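Side-chain contacts in putative ribosomal N-acetyltransferase YdaF (Bacillus subtilis, PDB 1NSL), which is a putative N-acetyltransferase of the GNAT family that may act on ribosomal proteins: residues C[144-149]-C[171-176]; C[157-160]-C[166-169]. All coordinates share one frame; numbering follows the deposited sequence.

Interaction 1 (C[144-149]-C[171-176])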
# COMPACT_ATOMS: atom_id res chain seq x y z
N ALA C 144 -40.54 4.52 -7.84
CA ALA C 144 -41.56 3.97 -6.98
C ALA C 144 -40.99 3.54 -5.66
O ALA C 144 -41.70 3.45 -4.67
CB ALA C 144 -42.25 2.81 -7.61
N VAL C 145 -39.71 3.28 -5.60
CA VAL C 145 -39.31 2.75 -4.33
C VAL C 145 -39.35 3.75 -3.16
O VAL C 145 -39.97 3.49 -2.15
CB VAL C 145 -38.03 1.96 -4.40
CG1 VAL C 145 -37.43 1.78 -2.98
CG2 VAL C 145 -38.38 0.62 -5.02
N PRO C 146 -38.74 4.89 -3.35
CA PRO C 146 -38.75 5.94 -2.33
C PRO C 146 -40.19 6.36 -1.96
O PRO C 146 -40.54 6.46 -0.80
CB PRO C 146 -38.07 7.11 -3.05
CG PRO C 146 -37.31 6.48 -4.11
CD PRO C 146 -38.04 5.27 -4.59
N GLU C 147 -41.01 6.60 -2.97
CA GLU C 147 -42.33 7.13 -2.75
C GLU C 147 -43.23 6.19 -1.95
O GLU C 147 -44.10 6.65 -1.26
CB GLU C 147 -43.02 7.48 -4.07
CG GLU C 147 -42.39 8.63 -4.88
CD GLU C 147 -42.93 8.74 -6.33
OE1 GLU C 147 -43.55 9.76 -6.69
OE2 GLU C 147 -42.74 7.81 -7.14
N ARG C 148 -42.97 4.88 -2.06
CA ARG C 148 -43.71 3.82 -1.39
C ARG C 148 -43.21 3.86 0.06
O ARG C 148 -44.00 3.83 0.97
CB ARG C 148 -43.45 2.45 -2.08
CG ARG C 148 -44.33 1.26 -1.73
CD ARG C 148 -43.58 0.08 -1.17
NE ARG C 148 -43.76 -1.24 -1.82
CZ ARG C 148 -44.40 -2.27 -1.28
NH1 ARG C 148 -45.00 -2.17 -0.12
NH2 ARG C 148 -44.48 -3.41 -1.92
N ILE C 149 -41.93 3.98 0.32
CA ILE C 149 -41.56 4.05 1.72
C ILE C 149 -41.83 5.46 2.38
O ILE C 149 -41.64 5.66 3.60
CB ILE C 149 -40.09 3.65 1.87
CG1 ILE C 149 -39.89 2.19 1.55
CG2 ILE C 149 -39.52 3.97 3.27
CD1 ILE C 149 -38.47 1.96 1.12
N VAL C 171 -33.80 12.87 -10.32
CA VAL C 171 -34.58 13.48 -9.27
C VAL C 171 -34.16 12.92 -7.89
O VAL C 171 -33.95 11.71 -7.75
CB VAL C 171 -36.01 13.21 -9.47
CG1 VAL C 171 -36.22 11.75 -9.56
CG2 VAL C 171 -36.76 13.76 -8.30
N TYR C 172 -34.03 13.77 -6.87
CA TYR C 172 -33.60 13.32 -5.57
C TYR C 172 -34.79 13.12 -4.66
O TYR C 172 -35.76 13.82 -4.82
CB TYR C 172 -32.70 14.39 -4.97
CG TYR C 172 -31.36 14.22 -5.48
CD1 TYR C 172 -31.06 14.57 -6.76
CD2 TYR C 172 -30.42 13.56 -4.75
CE1 TYR C 172 -29.81 14.31 -7.29
CE2 TYR C 172 -29.18 13.32 -5.27
CZ TYR C 172 -28.89 13.70 -6.54
OH TYR C 172 -27.67 13.45 -7.07
N TYR C 173 -34.68 12.18 -3.70
CA TYR C 173 -35.66 11.93 -2.65
C TYR C 173 -34.95 11.74 -1.28
O TYR C 173 -33.89 11.16 -1.25
CB TYR C 173 -36.40 10.64 -2.93
CG TYR C 173 -37.41 10.56 -4.07
CD1 TYR C 173 -37.03 10.09 -5.30
CD2 TYR C 173 -38.76 10.86 -3.88
CE1 TYR C 173 -37.92 9.94 -6.33
CE2 TYR C 173 -39.71 10.72 -4.93
CZ TYR C 173 -39.26 10.24 -6.16
OH TYR C 173 -40.12 10.09 -7.25
N SER C 174 -35.55 12.15 -0.15
CA SER C 174 -34.90 12.02 1.16
C SER C 174 -35.83 11.75 2.34
O SER C 174 -36.95 12.22 2.40
CB SER C 174 -34.11 13.28 1.48
OG SER C 174 -34.98 14.36 1.46
N LEU C 175 -35.32 11.01 3.31
CA LEU C 175 -36.09 10.64 4.44
C LEU C 175 -35.35 11.16 5.69
O LEU C 175 -34.17 10.89 5.89
CB LEU C 175 -36.29 9.13 4.42
CG LEU C 175 -36.97 8.53 5.66
CD1 LEU C 175 -38.19 9.32 6.11
CD2 LEU C 175 -37.35 7.10 5.41
N LEU C 176 -36.04 11.94 6.52
CA LEU C 176 -35.35 12.45 7.68
C LEU C 176 -35.67 11.58 8.84
O LEU C 176 -36.80 11.33 9.09
CB LEU C 176 -35.75 13.87 7.96
CG LEU C 176 -35.58 14.77 6.75
CD1 LEU C 176 -35.24 16.15 7.19
CD2 LEU C 176 -34.49 14.29 5.86
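Tyr173 OH is hydrogen-bonded to Arg143, one turn before Glu147 in helix 140-149, and the carboxylate of Glu147 is close to it but not bonded. Glu147 CD is 3.3 Å from Tyr173 OH. Neither carboxylate oxygen makes a hydrogen bond to the hydroxyl, because the angles are poor. The carboxylate plane is turned 51° from the ring plane. Glu147 CG is 3.4 Å from Tyr173 CE2. The extended Glu147 chain crosses the ring obliquely at its hydroxyl end.

Pro146 takes the other end of the ring. Its CB lies over one face, 3.9 Å from the centroid of the Tyr173 ring and 20° off the normal. This is a CH-pi contact, offset toward the CB side of the ring: Pro146 CB is 3.7 Å from Tyr173 CG. Pro146 CG adds contact with Tyr173 CD1 at 3.8 Å. Tyr173 CB points toward the helix, and the first torsion sets the ring beside the backbone N, with a face against Pro146. Further along, Ile149 CG2 meets Leu175 CD2 loosely, at 4.4 Å. Phe151 packs on Pro146, Tyr173 and Leu175.

The helix and strand segments run in similar directions, 28° apart, with axes 9.1 Å from each other. The contact lays helix 140-149 against the mixed sheet of the GNAT fold. The tyrosine is amphipathic here: its ring gives the proline an apolar face, while the hydroxyl of this buried residue finds a polar partner in Arg143 of the same helix.

Interaction 2 (C[157-160]-C[166-169]); sequences ARDG and MHHD
Ala157 O lies against strand 166-176 at Asp169. Asp169 CA approaches it to 3.2 Å, in a CA-H...O contact. The same oxygen accepts the backbone bond from Gly160 N that closes a type II beta turn over residues 157-160.

Arg158 occupies the turn next. Its CA is 3.3 Å from Asp169 OD1, but its guanidinium group goes to the second subunit, where it forms a salt bridge with Glu179 and a hydrogen bond to Ser174.

Asp159 has a left-handed backbone conformation. Its N gives the one hydrogen bond across the two segments, to Asp169 OD1 at 2.8 Å. The bond is nearly straight (173°) and meets OD1 almost head-on, close to the C-O direction. Asp169 keeps its carboxylate beside its own backbone N (chi1 -66°), which brings the group over the turn.

Strands 152-163 and 166-176 form an antiparallel beta hairpin. Ala157 bonds to Leu170 and Leu161 to His168. Between these pairs, strand 152-163 is interrupted by a bulge or short loop that holds the type II turn.

The Asp159 carboxylate lies alongside the His167 ring and points the same way. Both its oxygens are about 3.1 Å from His167 CD2, a close approach and no bond, with the two planes 43° apart. Asp159 OD2 is hydrogen-bonded to Asn129 of the second subunit. Asp159 OD1 also comes within 3.8 Å of Asp169 OD1. These like charges may be eased by the N-H and amide donors that each carboxylate has.

Gly160 N is 3.2 Å from His168 O, at an angle too poor for a bond. Gly160 O is hydrogen-bonded to Lys94 of the second subunit.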
# COMPACT_ATOMS: atom_id res chain seq x y z
N ALA C 157 -31.51 16.90 -10.52
CA ALA C 157 -30.16 17.15 -11.01
C ALA C 157 -30.32 17.26 -12.50
O ALA C 157 -30.70 16.29 -13.14
CB ALA C 157 -29.28 16.02 -10.68
N ARG C 158 -30.14 18.47 -13.03
CA ARG C 158 -30.21 18.73 -14.45
C ARG C 158 -29.07 18.04 -15.15
O ARG C 158 -27.91 18.32 -14.88
CB ARG C 158 -30.14 20.20 -14.69
CG ARG C 158 -31.09 20.94 -13.80
CD ARG C 158 -31.56 22.25 -14.38
NE ARG C 158 -30.45 23.18 -14.45
CZ ARG C 158 -30.12 23.85 -15.52
NH1 ARG C 158 -30.81 23.69 -16.64
NH2 ARG C 158 -29.10 24.69 -15.48
N ASP C 159 -29.44 17.10 -16.01
CA ASP C 159 -28.50 16.28 -16.77
C ASP C 159 -27.65 15.48 -15.82
O ASP C 159 -26.50 15.22 -16.12
CB ASP C 159 -27.52 17.12 -17.58
CG ASP C 159 -28.19 17.99 -18.58
OD1 ASP C 159 -29.42 18.10 -18.56
OD2 ASP C 159 -27.54 18.59 -19.46
N GLY C 160 -28.17 15.10 -14.68
CA GLY C 160 -27.30 14.41 -13.76
C GLY C 160 -26.87 13.03 -14.17
O GLY C 160 -25.90 12.48 -13.65
N MSE C 166 -26.56 9.72 -24.01
CA MSE C 166 -27.24 10.97 -23.67
C MSE C 166 -27.59 11.31 -22.23
O MSE C 166 -27.56 10.48 -21.33
CB MSE C 166 -28.48 11.08 -24.51
CG MSE C 166 -28.18 10.86 -25.96
SE MSE C 166 -29.90 10.94 -26.67
CE MSE C 166 -29.74 9.59 -28.17
N HIS C 167 -27.97 12.55 -22.05
CA HIS C 167 -28.25 13.05 -20.71
C HIS C 167 -29.75 13.02 -20.31
O HIS C 167 -30.62 13.10 -21.20
CB HIS C 167 -27.59 14.43 -20.52
CG HIS C 167 -28.15 15.48 -21.40
ND1 HIS C 167 -27.76 15.62 -22.71
CD2 HIS C 167 -29.07 16.44 -21.17
CE1 HIS C 167 -28.43 16.62 -23.27
NE2 HIS C 167 -29.23 17.14 -22.34
N HIS C 168 -30.01 12.83 -19.01
CA HIS C 168 -31.34 12.77 -18.41
C HIS C 168 -31.21 13.36 -17.04
O HIS C 168 -30.14 13.36 -16.47
CB HIS C 168 -31.80 11.34 -18.18
CG HIS C 168 -31.93 10.52 -19.41
ND1 HIS C 168 -33.07 10.51 -20.17
CD2 HIS C 168 -31.08 9.66 -20.00
CE1 HIS C 168 -32.91 9.68 -21.20
NE2 HIS C 168 -31.71 9.15 -21.11
N ASP C 169 -32.32 13.82 -16.48
CA ASP C 169 -32.30 14.40 -15.14
C ASP C 169 -32.44 13.35 -14.08
O ASP C 169 -33.09 12.32 -14.23
CB ASP C 169 -33.44 15.40 -14.95
CG ASP C 169 -33.31 16.59 -15.81
OD1 ASP C 169 -32.18 16.81 -16.27
OD2 ASP C 169 -34.24 17.38 -16.10

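How the interactions relate
Both interactions use strand 166-176, at different points along it. Interaction 1 is mostly buried and joins the sheet to helix 140-149. Interaction 2 is partly buried and lies farther from the centre of the chain, within the hairpin with strand 152-163. Their centres are about 18 Å apart, yet they touch where Tyr172 packs on Ala157. Their chemistry differs accordingly. In 144-149 with 171-176, apolar contact and a ring face do the work. In 157-160 with 166-169, a side-chain carboxylate grips a backbone N-H. Both reach the second subunit: Arg158 of one copy bonds to Ser174 of the other, tying the two regions together across the interface.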